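Polyguluronate lyase (Corynebacterium sp., PDB 1UAI) probably cleaves the poly(alpha-L-guluronate) blocks of alginate as a lyase, using a jelly-roll beta-sandwich fold. Local coordinates at residues Ala40-Pro43 with Trp44-Asn48; Leu11-Thr14 with Asp15-Val18; Ile22-Ser25 with Gly26-Ser29. One frame throughout, in Å; residues are numbered along the deposited sequence.

Overall arrangement
All three contacts are local turns of one continuous stretch each, following one another along the N-terminal part of the jelly roll. Contact 2 is partly buried and leads into strand 16-20; contact 3 is the exposed turn between strands 16-20 and 27-31, neighbours in the same sheet; contact 1, also at the surface, opens strand 45-47 at the margin of the other sheet. Their centres lie about 14 Å (1 and 2), 17 Å (1 and 3) and 20 Å (2 and 3) apart. F45 of contact 1 packs on L13 and V18 of contact 2, and W44 meets I22 of contact 3. Ring packing marks contact 1, whereas water bridges supplement the bonds of contacts 2 and 3.

Contact 1. Residues Ala40-Pro43 with Trp44-Asn48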
# COMPACT_ATOMS: atom_id res chain seq x y z
N ALA A 40 -10.01 -3.06 14.16
CA ALA A 40 -8.57 -3.16 14.37
C ALA A 40 -8.25 -4.62 14.62
O ALA A 40 -9.06 -5.36 15.18
CB ALA A 40 -8.15 -2.32 15.57
N THR A 41 -7.08 -5.06 14.18
CA THR A 41 -6.64 -6.42 14.41
C THR A 41 -5.12 -6.41 14.53
O THR A 41 -4.39 -6.31 13.54
CB THR A 41 -7.10 -7.38 13.28
OG1 THR A 41 -6.66 -8.71 13.57
CG2 THR A 41 -6.55 -6.95 11.92
N ALA A 42 -4.65 -6.49 15.77
CA ALA A 42 -3.22 -6.46 16.06
C ALA A 42 -2.56 -7.79 15.70
O ALA A 42 -3.12 -8.86 15.95
CB ALA A 42 -2.99 -6.15 17.54
N PRO A 43 -1.34 -7.74 15.14
CA PRO A 43 -0.54 -6.56 14.81
C PRO A 43 -0.66 -6.13 13.35
O PRO A 43 0.01 -5.19 12.92
CB PRO A 43 0.87 -7.04 15.12
CG PRO A 43 0.82 -8.44 14.56
CD PRO A 43 -0.52 -8.96 15.07
N TRP A 44 -1.52 -6.81 12.60
CA TRP A 44 -1.66 -6.56 11.16
C TRP A 44 -2.23 -5.22 10.71
O TRP A 44 -1.82 -4.69 9.68
CB TRP A 44 -2.49 -7.68 10.53
CG TRP A 44 -2.27 -9.01 11.18
CD1 TRP A 44 -3.20 -9.76 11.83
CD2 TRP A 44 -1.03 -9.72 11.28
NE1 TRP A 44 -2.61 -10.90 12.33
CE2 TRP A 44 -1.28 -10.90 12.01
CE3 TRP A 44 0.27 -9.47 10.82
CZ2 TRP A 44 -0.28 -11.83 12.29
CZ3 TRP A 44 1.27 -10.40 11.10
CH2 TRP A 44 0.99 -11.56 11.84
N PHE A 45 -3.19 -4.69 11.47
CA PHE A 45 -3.85 -3.44 11.12
C PHE A 45 -4.29 -2.80 12.43
O PHE A 45 -5.34 -3.14 12.97
CB PHE A 45 -5.05 -3.74 10.23
CG PHE A 45 -5.84 -2.53 9.82
CD1 PHE A 45 -5.28 -1.56 8.99
CD2 PHE A 45 -7.14 -2.36 10.27
CE1 PHE A 45 -6.02 -0.44 8.60
CE2 PHE A 45 -7.89 -1.24 9.88
CZ PHE A 45 -7.33 -0.29 9.05
N GLN A 46 -3.50 -1.85 12.92
CA GLN A 46 -3.78 -1.21 14.19
C GLN A 46 -3.14 0.16 14.26
O GLN A 46 -2.31 0.50 13.42
CB GLN A 46 -3.19 -2.06 15.32
CG GLN A 46 -1.67 -2.15 15.23
CD GLN A 46 -1.02 -2.75 16.46
OE1 GLN A 46 -1.00 -3.97 16.65
NE2 GLN A 46 -0.49 -1.89 17.32
N VAL A 47 -3.52 0.95 15.25
CA VAL A 47 -2.88 2.24 15.46
C VAL A 47 -1.52 1.84 16.03
O VAL A 47 -1.44 0.87 16.80
CB VAL A 47 -3.63 3.09 16.51
CG1 VAL A 47 -2.84 4.36 16.81
CG2 VAL A 47 -5.01 3.45 15.99
N ASN A 48 -0.46 2.53 15.66
CA ASN A 48 0.84 2.17 16.21
C ASN A 48 0.91 2.52 17.69
O ASN A 48 0.09 3.28 18.21
CB ASN A 48 1.98 2.84 15.42
CG ASN A 48 1.87 4.35 15.38
OD1 ASN A 48 1.02 4.95 16.03
ND2 ASN A 48 2.76 4.98 14.61
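The indole of W44 carries the pyrrolidine ring of P43 over one face, while T41 OG1 lies at its edge, near the ring plane. P43 CG stands 3.8 Å from the centroid of the W44 six-membered ring and only 7° off its normal, a CH-pi contact, and P43 CD comes within 3.7 Å of W44 CE2. With a cis peptide bond before it, P43 lies alongside the indole of the next residue, the two side chains running in the same direction. The phenyl ring of F45 meets A40 CA obliquely.

The chain here folds back on itself. T41 N donates to F45 O at 2.9 Å, nearly straight at 172°, and F45 N returns a bond to T41 O, also 2.9 Å. Two residues, W44 and F45, stand opposite the single residue T41, a classic beta bulge. T41 CG2 touches F45 CB at 3.9 Å, the two side chains crossing at about a right angle. Beyond the bulge, Q46 has CG between its backbone N and carbonyl carbon (chi1 63°), which sends the extended chain back over the turn, where OE1 lies against A42 CB (3.1 Å) and P43 CA. The other end of that amide is fixed by Q46 NE2 donating to V47 O at 3.0 Å, with the acceptor close to the amide plane.

Strand 45-47 is an outermost strand of its seven-stranded sheet and pairs with strand 54-59, to which Q46 is bonded through Q55. The F45 side chain meets F56 there and packs between this edge strand and V18 and L20 of strand 16-20 in the other sheet.

Contact 2. Residues Leu11-Thr14 with Asp15-Val18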
# COMPACT_ATOMS: atom_id res chain seq x y z
N LEU A 11 -6.48 8.20 10.33
CA LEU A 11 -6.62 8.57 8.92
C LEU A 11 -8.10 8.55 8.57
O LEU A 11 -8.88 7.87 9.23
CB LEU A 11 -5.90 7.55 8.03
CG LEU A 11 -4.41 7.29 8.30
CD1 LEU A 11 -3.95 6.10 7.48
CD2 LEU A 11 -3.60 8.53 7.96
N ASP A 12 -8.49 9.30 7.55
CA ASP A 12 -9.88 9.31 7.12
C ASP A 12 -10.04 8.10 6.21
O ASP A 12 -9.68 8.14 5.03
CB ASP A 12 -10.23 10.59 6.35
CG ASP A 12 -11.71 10.68 6.02
OD1 ASP A 12 -12.39 9.63 6.07
OD2 ASP A 12 -12.19 11.79 5.72
N LEU A 13 -10.57 7.01 6.76
CA LEU A 13 -10.74 5.78 6.01
C LEU A 13 -12.12 5.63 5.37
O LEU A 13 -12.48 4.54 4.93
CB LEU A 13 -10.45 4.58 6.91
CG LEU A 13 -9.04 4.53 7.50
CD1 LEU A 13 -8.89 3.25 8.32
CD2 LEU A 13 -8.01 4.57 6.39
N THR A 14 -12.88 6.72 5.31
CA THR A 14 -14.22 6.69 4.74
C THR A 14 -14.27 6.03 3.36
O THR A 14 -15.09 5.14 3.12
CB THR A 14 -14.80 8.11 4.62
OG1 THR A 14 -14.91 8.68 5.93
CG2 THR A 14 -16.17 8.07 3.97
N ASP A 15 -13.40 6.47 2.46
CA ASP A 15 -13.39 5.93 1.10
C ASP A 15 -12.29 4.90 0.85
O ASP A 15 -11.53 4.98 -0.12
CB ASP A 15 -13.32 7.07 0.09
CG ASP A 15 -14.63 7.83 0.00
OD1 ASP A 15 -15.67 7.17 -0.19
OD2 ASP A 15 -14.62 9.07 0.13
N TRP A 16 -12.25 3.92 1.74
CA TRP A 16 -11.29 2.83 1.67
C TRP A 16 -11.88 1.58 2.29
O TRP A 16 -12.90 1.63 3.00
CB TRP A 16 -10.03 3.17 2.48
CG TRP A 16 -9.30 4.38 2.02
CD1 TRP A 16 -9.46 5.65 2.46
CD2 TRP A 16 -8.30 4.43 1.00
NE1 TRP A 16 -8.62 6.50 1.78
CE2 TRP A 16 -7.90 5.77 0.88
CE3 TRP A 16 -7.70 3.46 0.18
CZ2 TRP A 16 -6.92 6.19 -0.03
CZ3 TRP A 16 -6.73 3.87 -0.73
CH2 TRP A 16 -6.35 5.22 -0.83
N LYS A 17 -11.25 0.45 2.00
CA LYS A 17 -11.59 -0.83 2.61
C LYS A 17 -10.20 -1.43 2.85
O LYS A 17 -9.22 -0.97 2.26
CB LYS A 17 -12.43 -1.73 1.69
CG LYS A 17 -11.72 -2.33 0.50
CD LYS A 17 -12.61 -3.37 -0.18
CE LYS A 17 -11.94 -3.95 -1.43
NZ LYS A 17 -12.76 -5.01 -2.07
N VAL A 18 -10.11 -2.41 3.74
CA VAL A 18 -8.82 -3.01 4.02
C VAL A 18 -8.82 -4.51 3.74
O VAL A 18 -9.81 -5.21 3.98
CB VAL A 18 -8.39 -2.76 5.50
CG1 VAL A 18 -9.31 -3.52 6.46
CG2 VAL A 18 -6.93 -3.17 5.70
O HOH W 1 -11.47 8.63 2.89
O HOH W 2 -7.92 9.21 3.08
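Between D12 and W16 the backbone bends sharply into strand 16-20 of the jelly roll, W16 N reaching back to L13 O in a weak bond of 3.3 Å. D12 opens the bend as an Asx turn: its OD1 accepts from T14 N at 3.0 Å, met nearly along the C-O axis, and takes a second bond from T14 OG1 at 2.7 Å on the syn lone pair. T14 OG1 is placed for this beside its own backbone N (chi1 -62°). Two donors from one residue thus grip a single carboxylate oxygen, which should steady the carboxylate and probably helps to keep it ionised.

W16 lies across the bend with its ring edge toward the backbone; D12 O is near the ring plane, 3.6 Å from CD1. L13 CD2 approaches W16 CD1 more loosely, at 4.3 Å. The W16 side chain also packs on L75 and E77 of strand 72-79 and on L219 and V221 of strand 211-223, while D15 OD1 is held by G82 N. Two waters complete the turn, both donating to D12 O: one accepts from D15 N, and the other accepts from W16 NE1 at 3.1 Å.

Contact 3. Residues Ile22-Ser25 with Gly26-Ser29; sequences IGSS and GKPS
K27 N donates to S24 O at 2.9 Å, closing a type II beta turn from S24 to K27 at the end of the hairpin that links strands 16-20 and 27-31 of the jelly-roll sheet. G26 takes the third position of the turn with positive phi (63°), the conformation that a type II turn requires there, and a backbone bond to S66 ties it to the rest of the chain.

The close-fitting end of the contact lies at I22, G23 and S29. S29 N donates to I22 O at 2.9 Å, almost straight at 175° and in the carbonyl plane. S29 OG sits beside its own backbone N (chi1 -63°), which swings the hydroxyl over the opposing chain to within 3.3 Å of G23 CA. K27 O also comes close to G23 CA, at 3.8 Å, and the glycine has no side chain to stand between them. I22 directs its own side chain the other way, onto T41 and W44, and S29 continues the pairing through a backbone bond with L20.

On the outer side S24, S25 and K27 are exposed and their side chains meet little. S24 OG touches the aliphatic part of the lysine, 3.7 Å from K27 CB and 3.8 Å from K27 CD. Beyond that the lysine runs outward, extended as far as CE and bent at its last torsion. Between the two arms a water takes the place of a direct backbone bond, accepting from S24 N at 2.8 Å and donating to K27 O at 2.8 Å.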
# COMPACT_ATOMS: atom_id res chain seq x y z
N ILE A 22 -4.82 -12.31 7.14
CA ILE A 22 -5.45 -13.38 7.91
C ILE A 22 -6.75 -13.76 7.21
O ILE A 22 -7.20 -13.05 6.31
CB ILE A 22 -5.75 -12.95 9.37
CG1 ILE A 22 -6.64 -11.71 9.39
CG2 ILE A 22 -4.45 -12.69 10.11
CD1 ILE A 22 -7.04 -11.26 10.78
N GLY A 23 -7.34 -14.87 7.64
CA GLY A 23 -8.58 -15.34 7.05
C GLY A 23 -8.51 -16.83 6.80
O GLY A 23 -7.53 -17.48 7.16
N SER A 24 -9.55 -17.38 6.18
CA SER A 24 -9.57 -18.80 5.89
C SER A 24 -8.68 -19.08 4.69
O SER A 24 -8.27 -18.16 3.98
CB SER A 24 -11.01 -19.27 5.61
OG SER A 24 -11.62 -18.50 4.60
N SER A 25 -8.37 -20.36 4.47
CA SER A 25 -7.50 -20.79 3.38
C SER A 25 -7.76 -20.10 2.04
O SER A 25 -8.85 -20.21 1.47
CB SER A 25 -7.60 -22.30 3.21
OG SER A 25 -6.74 -22.76 2.18
N GLY A 26 -6.75 -19.40 1.54
CA GLY A 26 -6.85 -18.73 0.26
C GLY A 26 -7.88 -17.62 0.15
O GLY A 26 -8.23 -17.21 -0.96
N LYS A 27 -8.37 -17.12 1.27
CA LYS A 27 -9.37 -16.06 1.25
C LYS A 27 -9.03 -14.96 2.25
O LYS A 27 -9.52 -14.96 3.38
CB LYS A 27 -10.75 -16.64 1.57
CG LYS A 27 -11.90 -15.63 1.47
CD LYS A 27 -13.22 -16.27 1.91
CE LYS A 27 -14.38 -15.29 1.80
NZ LYS A 27 -14.68 -14.92 0.39
N PRO A 28 -8.17 -14.00 1.86
CA PRO A 28 -7.80 -12.91 2.76
C PRO A 28 -9.04 -12.14 3.22
O PRO A 28 -9.88 -11.76 2.41
CB PRO A 28 -6.89 -12.04 1.90
CG PRO A 28 -6.24 -13.05 0.99
CD PRO A 28 -7.41 -13.92 0.60
N SER A 29 -9.16 -11.92 4.52
CA SER A 29 -10.30 -11.19 5.05
C SER A 29 -10.26 -9.72 4.65
O SER A 29 -9.19 -9.12 4.58
CB SER A 29 -10.33 -11.27 6.58
OG SER A 29 -10.50 -12.60 7.02
O HOH W 3 -11.57 -15.79 5.02